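Local coordinates for Non-structural protein 11 (Prrsv 16244b, PDB 5EYI) that probably cuts RNA at uridylates as an endoribonuclease, trimming viral polyuridine so that host double-stranded RNA sensors and the interferon response stay silent, at residues 29-34 / 46-51; 10-15 / 50-55. The protein carries 1 engineered substitution. All coordinates share one frame; numbering follows the deposited sequence.

Contact 1: 29-34 / 46-51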
loop_
_atom_site.group_PDB
_atom_site.type_symbol
_atom_site.label_atom_id
_atom_site.label_comp_id
_atom_site.label_asym_id
_atom_site.label_seq_id
_atom_site.Cartn_x
_atom_site.Cartn_y
_atom_site.Cartn_z
ATOM N N LEU A 29 -1.354 29.456 -27.054
ATOM C CA LEU A 29 -0.163 30.295 -27.037
ATOM C C LEU A 29 0.069 30.826 -28.457
ATOM O O LEU A 29 -0.031 30.054 -29.418
ATOM C CB LEU A 29 1.050 29.475 -26.591
ATOM C CG LEU A 29 2.382 30.212 -26.411
ATOM C CD1 LEU A 29 2.362 31.118 -25.185
ATOM C CD2 LEU A 29 3.542 29.234 -26.321
ATOM N N PRO A 30 0.388 32.132 -28.602
ATOM C CA PRO A 30 0.822 32.628 -29.913
ATOM C C PRO A 30 2.016 31.841 -30.440
ATOM O O PRO A 30 2.967 31.580 -29.696
ATOM C CB PRO A 30 1.220 34.082 -29.632
ATOM C CG PRO A 30 0.396 34.467 -28.459
ATOM C CD PRO A 30 0.286 33.226 -27.617
ATOM N N VAL A 31 1.947 31.460 -31.710
ATOM C CA VAL A 31 2.988 30.647 -32.355
ATOM C C VAL A 31 4.386 31.290 -32.279
ATOM O O VAL A 31 5.405 30.596 -32.210
ATOM C CB VAL A 31 2.587 30.313 -33.823
ATOM C CG1 VAL A 31 2.598 31.557 -34.714
ATOM C CG2 VAL A 31 3.477 29.217 -34.392
ATOM N N GLU A 32 4.412 32.620 -32.264
ATOM C CA GLU A 32 5.655 33.389 -32.110
ATOM C C GLU A 32 6.319 33.216 -30.733
ATOM O O GLU A 32 7.527 33.426 -30.617
ATOM C CB GLU A 32 5.475 34.891 -32.461
ATOM C CG GLU A 32 4.117 35.539 -32.165
ATOM C CD GLU A 32 3.069 35.270 -33.250
ATOM O OE1 GLU A 32 2.038 34.626 -32.938
ATOM O OE2 GLU A 32 3.284 35.666 -34.421
ATOM N N LEU A 33 5.547 32.827 -29.709
ATOM C CA LEU A 33 6.094 32.509 -28.372
ATOM C C LEU A 33 6.431 31.036 -28.147
ATOM O O LEU A 33 7.061 30.701 -27.149
ATOM C CB LEU A 33 5.138 32.993 -27.271
ATOM C CG LEU A 33 5.064 34.522 -27.133
ATOM C CD1 LEU A 33 3.909 34.950 -26.233
ATOM C CD2 LEU A 33 6.386 35.072 -26.615
ATOM N N ALA A 34 6.048 30.159 -29.071
ATOM C CA ALA A 34 6.302 28.720 -28.922
ATOM C C ALA A 34 7.778 28.321 -28.836
ATOM O O ALA A 34 8.088 27.296 -28.233
ATOM C CB ALA A 34 5.604 27.937 -30.031
ATOM N N GLU A 46 11.010 21.901 -35.080
ATOM C CA GLU A 46 12.342 22.075 -34.487
ATOM C C GLU A 46 12.639 23.497 -33.994
ATOM O O GLU A 46 13.565 23.690 -33.224
ATOM C CB GLU A 46 13.425 21.609 -35.464
ATOM C CG GLU A 46 13.484 20.092 -35.574
ATOM C CD GLU A 46 14.221 19.605 -36.807
ATOM O OE1 GLU A 46 13.735 19.859 -37.933
ATOM O OE2 GLU A 46 15.271 18.949 -36.648
ATOM N N LYS A 47 11.848 24.479 -34.414
ATOM C CA LYS A 47 11.926 25.817 -33.827
ATOM C C LYS A 47 11.430 25.881 -32.371
ATOM O O LYS A 47 11.668 26.881 -31.699
ATOM C CB LYS A 47 11.165 26.840 -34.680
ATOM C CG LYS A 47 11.744 27.004 -36.075
ATOM C CD LYS A 47 11.070 28.118 -36.862
ATOM C CE LYS A 47 9.665 27.744 -37.302
ATOM N NZ LYS A 47 9.298 28.446 -38.565
ATOM N N TRP A 48 10.735 24.842 -31.898
ATOM C CA TRP A 48 10.247 24.770 -30.515
ATOM C C TRP A 48 11.048 23.720 -29.745
ATOM O O TRP A 48 10.649 22.560 -29.691
ATOM C CB TRP A 48 8.746 24.439 -30.499
ATOM C CG TRP A 48 7.932 25.285 -31.441
ATOM C CD1 TRP A 48 8.221 26.553 -31.884
ATOM C CD2 TRP A 48 6.691 24.925 -32.050
ATOM N NE1 TRP A 48 7.246 26.988 -32.743
ATOM C CE2 TRP A 48 6.293 26.011 -32.864
ATOM C CE3 TRP A 48 5.877 23.784 -31.996
ATOM C CZ2 TRP A 48 5.112 25.994 -33.607
ATOM C CZ3 TRP A 48 4.699 23.769 -32.745
ATOM C CH2 TRP A 48 4.332 24.867 -33.538
ATOM N N PRO A 49 12.179 24.125 -29.130
ATOM C CA PRO A 49 13.099 23.127 -28.573
ATOM C C PRO A 49 12.578 22.339 -27.382
ATOM O O PRO A 49 13.043 21.229 -27.154
ATOM C CB PRO A 49 14.332 23.955 -28.179
ATOM C CG PRO A 49 13.811 25.329 -27.963
ATOM C CD PRO A 49 12.673 25.501 -28.923
ATOM N N ASP A 50 11.653 22.906 -26.615
ATOM C CA ASP A 50 10.997 22.173 -25.536
ATOM C C ASP A 50 9.574 21.917 -25.996
ATOM O O ASP A 50 8.750 22.827 -26.045
ATOM C CB ASP A 50 11.063 22.964 -24.235
ATOM C CG ASP A 50 12.492 23.328 -23.870
ATOM O OD1 ASP A 50 13.249 22.425 -23.471
ATOM O OD2 ASP A 50 12.874 24.508 -24.019
ATOM N N ARG A 51 9.309 20.684 -26.404
ATOM C CA ARG A 51 8.020 20.349 -26.971
ATOM C C ARG A 51 7.652 18.910 -26.707
ATOM O O ARG A 51 8.514 18.037 -26.643
ATOM C CB ARG A 51 7.991 20.646 -28.479
ATOM C CG ARG A 51 8.996 19.861 -29.300
ATOM C CD ARG A 51 8.881 20.174 -30.789
ATOM N NE ARG A 51 9.736 19.290 -31.577
ATOM C CZ ARG A 51 11.065 19.355 -31.659
ATOM N NH1 ARG A 51 11.763 20.282 -30.999
ATOM N NH2 ARG A 51 11.714 18.476 -32.421
HETATM O O HOH W 1 9.757 25.368 -27.140
#

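Contact 2: 10-15 / 50-55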
loop_
_atom_site.group_PDB
_atom_site.type_symbol
_atom_site.label_atom_id
_atom_site.label_comp_id
_atom_site.label_asym_id
_atom_site.label_seq_id
_atom_site.Cartn_x
_atom_site.Cartn_y
_atom_site.Cartn_z
ATOM N N LYS A 10 -4.519 16.379 -18.622
ATOM C CA LYS A 10 -3.751 15.925 -17.460
ATOM C C LYS A 10 -2.446 15.187 -17.770
ATOM O O LYS A 10 -1.488 15.321 -17.013
ATOM C CB LYS A 10 -4.621 15.067 -16.545
ATOM C CG LYS A 10 -5.139 13.773 -17.162
ATOM C CD LYS A 10 -6.304 13.235 -16.363
ATOM C CE LYS A 10 -6.922 12.040 -17.060
ATOM N NZ LYS A 10 -8.113 11.558 -16.315
ATOM N N VAL A 11 -2.408 14.415 -18.862
ATOM C CA VAL A 11 -1.202 13.681 -19.261
ATOM C C VAL A 11 -0.073 14.666 -19.561
ATOM O O VAL A 11 1.047 14.514 -19.051
ATOM C CB VAL A 11 -1.455 12.771 -20.493
ATOM C CG1 VAL A 11 -0.161 12.354 -21.170
ATOM C CG2 VAL A 11 -2.241 11.533 -20.089
ATOM N N ALA A 12 -0.371 15.653 -20.402
ATOM C CA ALA A 12 0.604 16.693 -20.750
ATOM C C ALA A 12 0.983 17.522 -19.524
ATOM O O ALA A 12 2.160 17.792 -19.322
ATOM C CB ALA A 12 0.068 17.596 -21.858
ATOM N N HIS A 13 -0.009 17.906 -18.707
ATOM C CA HIS A 13 0.252 18.697 -17.497
ATOM C C HIS A 13 1.246 17.975 -16.585
ATOM O O HIS A 13 2.214 18.578 -16.118
ATOM C CB HIS A 13 -1.017 18.984 -16.696
ATOM C CG HIS A 13 -2.039 19.804 -17.411
ATOM N ND1 HIS A 13 -1.756 20.560 -18.528
ATOM C CD2 HIS A 13 -3.351 20.005 -17.148
ATOM C CE1 HIS A 13 -2.855 21.169 -18.934
ATOM N NE2 HIS A 13 -3.833 20.860 -18.106
ATOM N N ASN A 14 1.040 16.677 -16.388
ATOM C CA ASN A 14 1.939 15.874 -15.551
ATOM C C ASN A 14 3.383 15.836 -16.058
ATOM O O ASN A 14 4.289 15.579 -15.276
ATOM C CB ASN A 14 1.393 14.447 -15.381
ATOM C CG ASN A 14 0.059 14.413 -14.635
ATOM O OD1 ASN A 14 -0.280 15.337 -13.910
ATOM N ND2 ASN A 14 -0.699 13.354 -14.822
ATOM N N LEU A 15 3.587 16.060 -17.360
ATOM C CA LEU A 15 4.932 16.210 -17.949
ATOM C C LEU A 15 5.439 17.672 -18.018
ATOM O O LEU A 15 6.532 17.918 -18.511
ATOM C CB LEU A 15 4.965 15.581 -19.351
ATOM C CG LEU A 15 4.807 14.063 -19.408
ATOM C CD1 LEU A 15 4.513 13.600 -20.824
ATOM C CD2 LEU A 15 6.050 13.378 -18.870
ATOM N N ASP A 50 11.653 22.906 -26.615
ATOM C CA ASP A 50 10.997 22.173 -25.536
ATOM C C ASP A 50 9.574 21.917 -25.996
ATOM O O ASP A 50 8.750 22.827 -26.045
ATOM C CB ASP A 50 11.063 22.964 -24.235
ATOM C CG ASP A 50 12.492 23.328 -23.870
ATOM O OD1 ASP A 50 13.249 22.425 -23.471
ATOM O OD2 ASP A 50 12.874 24.508 -24.019
ATOM N N ARG A 51 9.309 20.684 -26.404
ATOM C CA ARG A 51 8.020 20.349 -26.971
ATOM C C ARG A 51 7.652 18.910 -26.707
ATOM O O ARG A 51 8.514 18.037 -26.643
ATOM C CB ARG A 51 7.991 20.646 -28.479
ATOM C CG ARG A 51 8.996 19.861 -29.300
ATOM C CD ARG A 51 8.881 20.174 -30.789
ATOM N NE ARG A 51 9.736 19.290 -31.577
ATOM C CZ ARG A 51 11.065 19.355 -31.659
ATOM N NH1 ARG A 51 11.763 20.282 -30.999
ATOM N NH2 ARG A 51 11.714 18.476 -32.421
ATOM N N LEU A 52 6.357 18.680 -26.550
ATOM C CA LEU A 52 5.813 17.354 -26.335
ATOM C C LEU A 52 4.971 17.091 -27.561
ATOM O O LEU A 52 3.906 17.687 -27.705
ATOM C CB LEU A 52 4.964 17.321 -25.060
ATOM C CG LEU A 52 4.349 15.968 -24.696
ATOM C CD1 LEU A 52 5.443 14.942 -24.422
ATOM C CD2 LEU A 52 3.408 16.117 -23.505
ATOM N N VAL A 53 5.465 16.245 -28.466
ATOM C CA VAL A 53 4.778 16.024 -29.732
ATOM C C VAL A 53 3.881 14.804 -29.590
ATOM O O VAL A 53 4.355 13.734 -29.224
ATOM C CB VAL A 53 5.746 15.828 -30.924
ATOM C CG1 VAL A 53 4.955 15.614 -32.215
ATOM C CG2 VAL A 53 6.671 17.034 -31.080
ATOM N N ALA A 54 2.593 14.993 -29.872
ATOM C CA ALA A 54 1.615 13.912 -29.953
ATOM C C ALA A 54 1.421 13.521 -31.417
ATOM O O ALA A 54 1.093 14.368 -32.255
ATOM C CB ALA A 54 0.294 14.370 -29.374
ATOM N N SER A 55 1.612 12.251 -31.731
ATOM C CA SER A 55 1.553 11.809 -33.122
ATOM C C SER A 55 0.870 10.469 -33.237
ATOM O O SER A 55 0.911 9.646 -32.320
ATOM C CB SER A 55 2.962 11.714 -33.711
ATOM O OG SER A 55 3.758 10.785 -32.995
#

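Contact 1: 29-34 / 46-51
Ala34 sets its CB over one face of the Trp48 indole, 3.4 Å from the centroid of the five-membered ring and 14° off the ring normal, a CH-pi contact. The methyl lies off-centre, toward the rim at the nitrogen, with Ala34 CB 3.3 Å from Trp48 NE1. Val31 meets the six-membered half of the same indole obliquely, CG2 standing 3.7 Å from Trp48 CZ2. The guanidinium of Arg51 is the other flat group: Glu46 CA lies over one of its faces, Trp48 O and Pro49 CA sit at its edge, in plane, and Phe92 makes a cation-pi contact with it. Arg51 NH1 donates to Trp48 O at 2.9 Å, nearly straight and within the guanidinium plane, yet it stands 49° above the carbonyl plane and misses the lone pairs. This bond, together with one from Arg51 NH2 to Asn44 OD1, ties the end of Arg51 back across the bend of 46-51, the loop that carries the chain between the parallel strands 39-41 and 51-55 in the N-terminal domain of nsp11. On the other segment, residues 31-34 wind with helical backbone angles, a turn that includes a bond from Ala34 N to Val31 O at 3.2 Å, so Val31 and Ala34, three residues apart, can face the same indole. Trp48 turns its CG anti to its carbonyl carbon (chi1 -48°), presenting one ring face to Ala34; Pro21, Pro35, Gln43, Val39 and Thr41 also touch this buried tryptophan. No direct hydrogen bond joins the two segments. A water spans them instead, lying 2.8 Å from Ala34 O and accepting from Asp50 N at 3.2 Å.

Contact 2: 10-15 / 50-55
Leu52 points from strand 51-55 at Ala12, in the last turn of helix 9-14, and at Leu15 just after it, and through it the strand meets the helix. Asp50 lies just before the strand, and Arg51 opens it. Leu52 comes next and sends its side chain off the sheet. Its CG is anti to the backbone N (chi1 -179°), which extends the isobutyl group toward the helix. CD2 does most of the touching: Leu52 CD2 lies 4.0 Å from both CA and CB of Ala12, and 3.8 Å from CD1 of Leu15. The second methyl, Leu52 CD1, also reaches Leu15 CD1, at 4.0 Å, and the two leucine side chains cross at about a right angle. Val53, like Arg51, pairs through its backbone with antiparallel strand 85-93, whereas Leu52 bonds to Val39 and Thr41 of parallel strand 39-41; Ser55 ends the strand, its OG bonded to Arg57 O. The helix thus rests on one face of the mixed sheet of the N-terminal domain, where Ala12 also touches Val40 and Val11 touches Tyr87 and Leu89. The helix has polar anchors on other partners, Lys10 NZ on Glu111 and Asn14 ND2 on Asp206. Here aliphatic carbon meets aliphatic carbon at van der Waals spacing, so the contact relies on burial and fit, and no hydrogen bond across this pair of segments fixes the helix's rotation.

From the N terminus the chain first lays down helix 9-14, the earlier half of contact 2, then runs through strand 27-28 into 29-34, the earlier half of contact 1. After strand 39-41 it turns at 46-51, closing the short loop of contact 1 with 11 residues between its segments. It goes straight on into strand 51-55, which closes the longer loop of contact 2, so the first loop lies wholly within the second. The two share Asp50 and Arg51, and their centres are about 13 Å apart. Contact 1 joins two loops at the outer end of the sheet; contact 2 ties the helix to the sheet's face.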